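Local atomic coordinates of Ddb_g0293866 (Dictyostelium discoideum, PDB entry 5LW6), a protein that carries an ADP-ribose-binding macrodomain, the part described here, and probably takes part in sensing DNA damage through poly-ADP-ribose binding. Residues S62-G67 with M99-I104. Numbering follows the deposited sequence.
Sequences STSTFG and MVEKSI
The side chain of S64 lies over one face of the E101 carboxylate, with its OG 3.1 Å from OE2 and its CB 3.3 Å from OE1 of E101. Both serine atoms sit well above the plane of the group, so the approach is across a face and not end-on to an oxygen. E101 reaches this position because its CG stands beside the backbone N, anti to the carbonyl carbon (chi1 -68°), and the chain then runs on extended (chi2 176°). A water closes the polar end: it donates to OE2 of E101 at 2.8 Å and is also hydrogen-bonded to S64 OG and to T65 OG1, 2.8 Å away from the latter, joining three side chains. Shortening E101 to an alanine is likely to leave this water without its charged acceptor and uncover the side of S64 that the carboxylate now faces. A second water links the T63 hydroxyl to the backbone of E101, accepting from E101 N at 3.0 Å and donating to T63 OG1, which is also bonded to F60 O. I104 directs its CG1 branch, which stands beside the backbone N (chi1 -52°), toward the loop, and the methyl group CD1 rests against the carbonyl oxygen T63 O at 3.5 Å. I104 and T63 also touch helix 70-87, at I70 and A73. The loop carries a type I turn from S64 to G67, closed by G67 N to S64 O. Strands 55-59 and 95-101 are parallel neighbours linked through helix 70-87 in a beta-alpha-beta crossover. The contact thus joins the loops at their C-terminal ends, the end of the sheet where macrodomains generally form their ADP-ribose cleft.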
ATOM      1  N   SER A  62       6.417  -3.097   4.646  1.00 13.43           N
ATOM      2  CA  SER A  62       7.138  -3.991   5.610  1.00 13.42           C
ATOM      3  C   SER A  62       8.330  -3.351   6.295  1.00 14.70           C
ATOM      4  O   SER A  62       9.019  -4.025   7.045  1.00 17.29           O
ATOM      5  CB  SER A  62       7.559  -5.273   4.914  1.00 16.53           C
ATOM      6  OG  SER A  62       6.370  -5.992   4.593  1.00 15.68           O
ATOM      7  N   THR A  63       8.588  -2.076   6.076  1.00 13.57           N
ATOM      8  CA  THR A  63       9.811  -1.473   6.559  1.00 15.21           C
ATOM      9  C   THR A  63       9.771  -0.985   7.960  1.00 22.84           C
ATOM     10  O   THR A  63      10.816  -0.704   8.559  1.00 26.89           O
ATOM     11  CB  THR A  63      10.304  -0.293   5.709  1.00 15.32           C
ATOM     12  OG1 THR A  63       9.356   0.743   5.641  1.00 14.84           O
ATOM     13  CG2 THR A  63      10.622  -0.774   4.310  1.00 16.02           C
ATOM     14  N   SER A  64       8.659  -0.776   8.541  1.00 22.23           N
ATOM     15  CA  SER A  64       8.980  -0.220   9.909  1.00 25.51           C
ATOM     16  C   SER A  64       8.744  -1.281  10.952  1.00 20.83           C
ATOM     17  O   SER A  64       9.649  -2.125  11.226  1.00 22.32           O
ATOM     18  CB  SER A  64       8.274   1.094  10.154  1.00 25.10           C
ATOM     19  OG  SER A  64       7.043   1.074   9.463  1.00 33.98           O
ATOM     20  N   THR A  65       7.514  -1.364  11.438  1.00 19.75           N
ATOM     21  CA  THR A  65       7.193  -2.386  12.420  1.00 20.81           C
ATOM     22  C   THR A  65       7.541  -3.813  12.009  1.00 20.00           C
ATOM     23  O   THR A  65       8.016  -4.587  12.838  1.00 18.86           O
ATOM     24  CB  THR A  65       5.671  -2.281  12.753  1.00 23.11           C
ATOM     25  OG1 THR A  65       5.426  -0.985  13.310  1.00 25.11           O
ATOM     26  CG2 THR A  65       5.214  -3.315  13.700  1.00 24.95           C
ATOM     27  N   PHE A  66       7.257  -4.186  10.733  1.00 17.21           N
ATOM     28  CA  PHE A  66       7.588  -5.545  10.219  1.00 17.10           C
ATOM     29  C   PHE A  66       9.057  -5.869  10.070  1.00 16.34           C
ATOM     30  O   PHE A  66       9.469  -7.044   9.857  1.00 17.09           O
ATOM     31  CB  PHE A  66       6.842  -5.800   8.904  1.00 17.80           C
ATOM     32  CG  PHE A  66       5.373  -6.134   9.105  1.00 21.38           C
ATOM     33  CD1 PHE A  66       4.753  -5.963  10.324  1.00 21.43           C
ATOM     34  CD2 PHE A  66       4.598  -6.556   8.037  1.00 22.43           C
ATOM     35  CE1 PHE A  66       3.390  -6.230  10.493  1.00 23.98           C
ATOM     36  CE2 PHE A  66       3.224  -6.800   8.183  1.00 25.58           C
ATOM     37  CZ  PHE A  66       2.607  -6.633   9.419  1.00 24.71           C
ATOM     38  N   GLY A  67       9.874  -4.846  10.097  1.00 15.94           N
ATOM     39  CA  GLY A  67      11.271  -5.080  10.164  1.00 16.30           C
ATOM     40  C   GLY A  67      11.945  -5.652   8.948  1.00 17.51           C
ATOM     41  O   GLY A  67      13.028  -6.221   9.058  1.00 16.29           O
HETATM   42  N   MSE A  99       4.364   6.613   1.496  1.00 11.76           N
HETATM   43  CA  MSE A  99       4.484   7.221   2.798  1.00 13.20           C
HETATM   44  C   MSE A  99       5.593   6.517   3.548  1.00 12.33           C
HETATM   45  O   MSE A  99       5.533   5.337   3.778  1.00 12.91           O
HETATM   46  CB  MSE A  99       3.152   7.030   3.570  1.00 14.54           C
HETATM   47  CG  MSE A  99       2.017   7.699   2.768  1.00 17.10           C
HETATM   48 SE   MSE A  99       0.257   7.489   3.590  1.00 22.28          SE
HETATM   49  CE  MSE A  99      -0.063   5.550   3.108  1.00 17.16           C
ATOM     50  N   VAL A 100       6.591   7.244   3.982  1.00 12.07           N
ATOM     51  CA  VAL A 100       7.753   6.720   4.667  1.00 11.62           C
ATOM     52  C   VAL A 100       7.863   7.325   6.084  1.00 11.80           C
ATOM     53  O   VAL A 100       7.821   8.552   6.261  1.00 13.73           O
ATOM     54  CB  VAL A 100       9.063   6.984   3.840  1.00 11.87           C
ATOM     55  CG1 VAL A 100      10.288   6.551   4.602  1.00 12.40           C
ATOM     56  CG2 VAL A 100       8.987   6.393   2.435  1.00 12.33           C
ATOM     57  N   GLU A 101       8.012   6.479   7.102  1.00 12.42           N
ATOM     58  CA  GLU A 101       8.108   6.996   8.454  1.00 15.03           C
ATOM     59  C   GLU A 101       9.433   7.748   8.631  1.00 14.39           C
ATOM     60  O   GLU A 101      10.460   7.442   7.997  1.00 13.75           O
ATOM     61  CB  GLU A 101       7.884   5.887   9.466  1.00 18.01           C
ATOM     62  CG  GLU A 101       6.438   5.363   9.441  1.00 20.13           C
ATOM     63  CD  GLU A 101       6.196   4.183  10.384  1.00 25.43           C
ATOM     64  OE1 GLU A 101       7.037   3.971  11.297  1.00 24.85           O
ATOM     65  OE2 GLU A 101       5.208   3.422  10.156  1.00 24.54           O
ATOM     66  N   LYS A 102       9.372   8.804   9.423  1.00 14.92           N
ATOM     67  CA  LYS A 102      10.538   9.723   9.603  1.00 16.66           C
ATOM     68  C   LYS A 102      11.788   8.957   9.926  1.00 15.36           C
ATOM     69  O   LYS A 102      12.907   9.329   9.516  1.00 15.86           O
ATOM     70  CB  LYS A 102      10.247  10.639  10.787  1.00 21.60           C
ATOM     71  CG  LYS A 102      11.281  11.735  10.998  1.00 29.67           C
ATOM     72  CD  LYS A 102      10.917  12.663  12.183  1.00 36.65           C
ATOM     73  CE  LYS A 102      10.875  11.915  13.518  1.00 42.50           C
ATOM     74  NZ  LYS A 102      10.353  12.737  14.659  1.00 50.18           N
ATOM     75  N   SER A 103      11.636   7.972  10.758  1.00 15.74           N
ATOM     76  CA  SER A 103      12.812   7.212  11.191  1.00 16.45           C
ATOM     77  C   SER A 103      13.545   6.529  10.056  1.00 16.42           C
ATOM     78  O   SER A 103      14.745   6.292  10.133  1.00 14.34           O
ATOM     79  CB  SER A 103      12.453   6.254  12.294  1.00 17.52           C
ATOM     80  OG  SER A 103      11.743   5.104  11.928  1.00 17.94           O
ATOM     81  N   ILE A 104      12.819   6.157   8.999  1.00 14.43           N
ATOM     82  CA  ILE A 104      13.382   5.421   7.857  1.00 14.83           C
ATOM     83  C   ILE A 104      13.808   6.400   6.741  1.00 15.46           C
ATOM     84  O   ILE A 104      14.697   6.086   5.966  1.00 16.49           O
ATOM     85  CB  ILE A 104      12.336   4.459   7.289  1.00 17.92           C
ATOM     86  CG1 ILE A 104      11.717   3.546   8.365  1.00 22.32           C
ATOM     87  CG2 ILE A 104      12.815   3.700   6.024  1.00 17.64           C
ATOM     88  CD1 ILE A 104      12.516   2.370   8.766  1.00 26.67           C
TER
HETATM   89  O   HOH W   1       8.333   3.562   6.465  1.00 16.45           O
HETATM   90  O   HOH W   2       4.929   0.977  11.426  1.00 33.08           O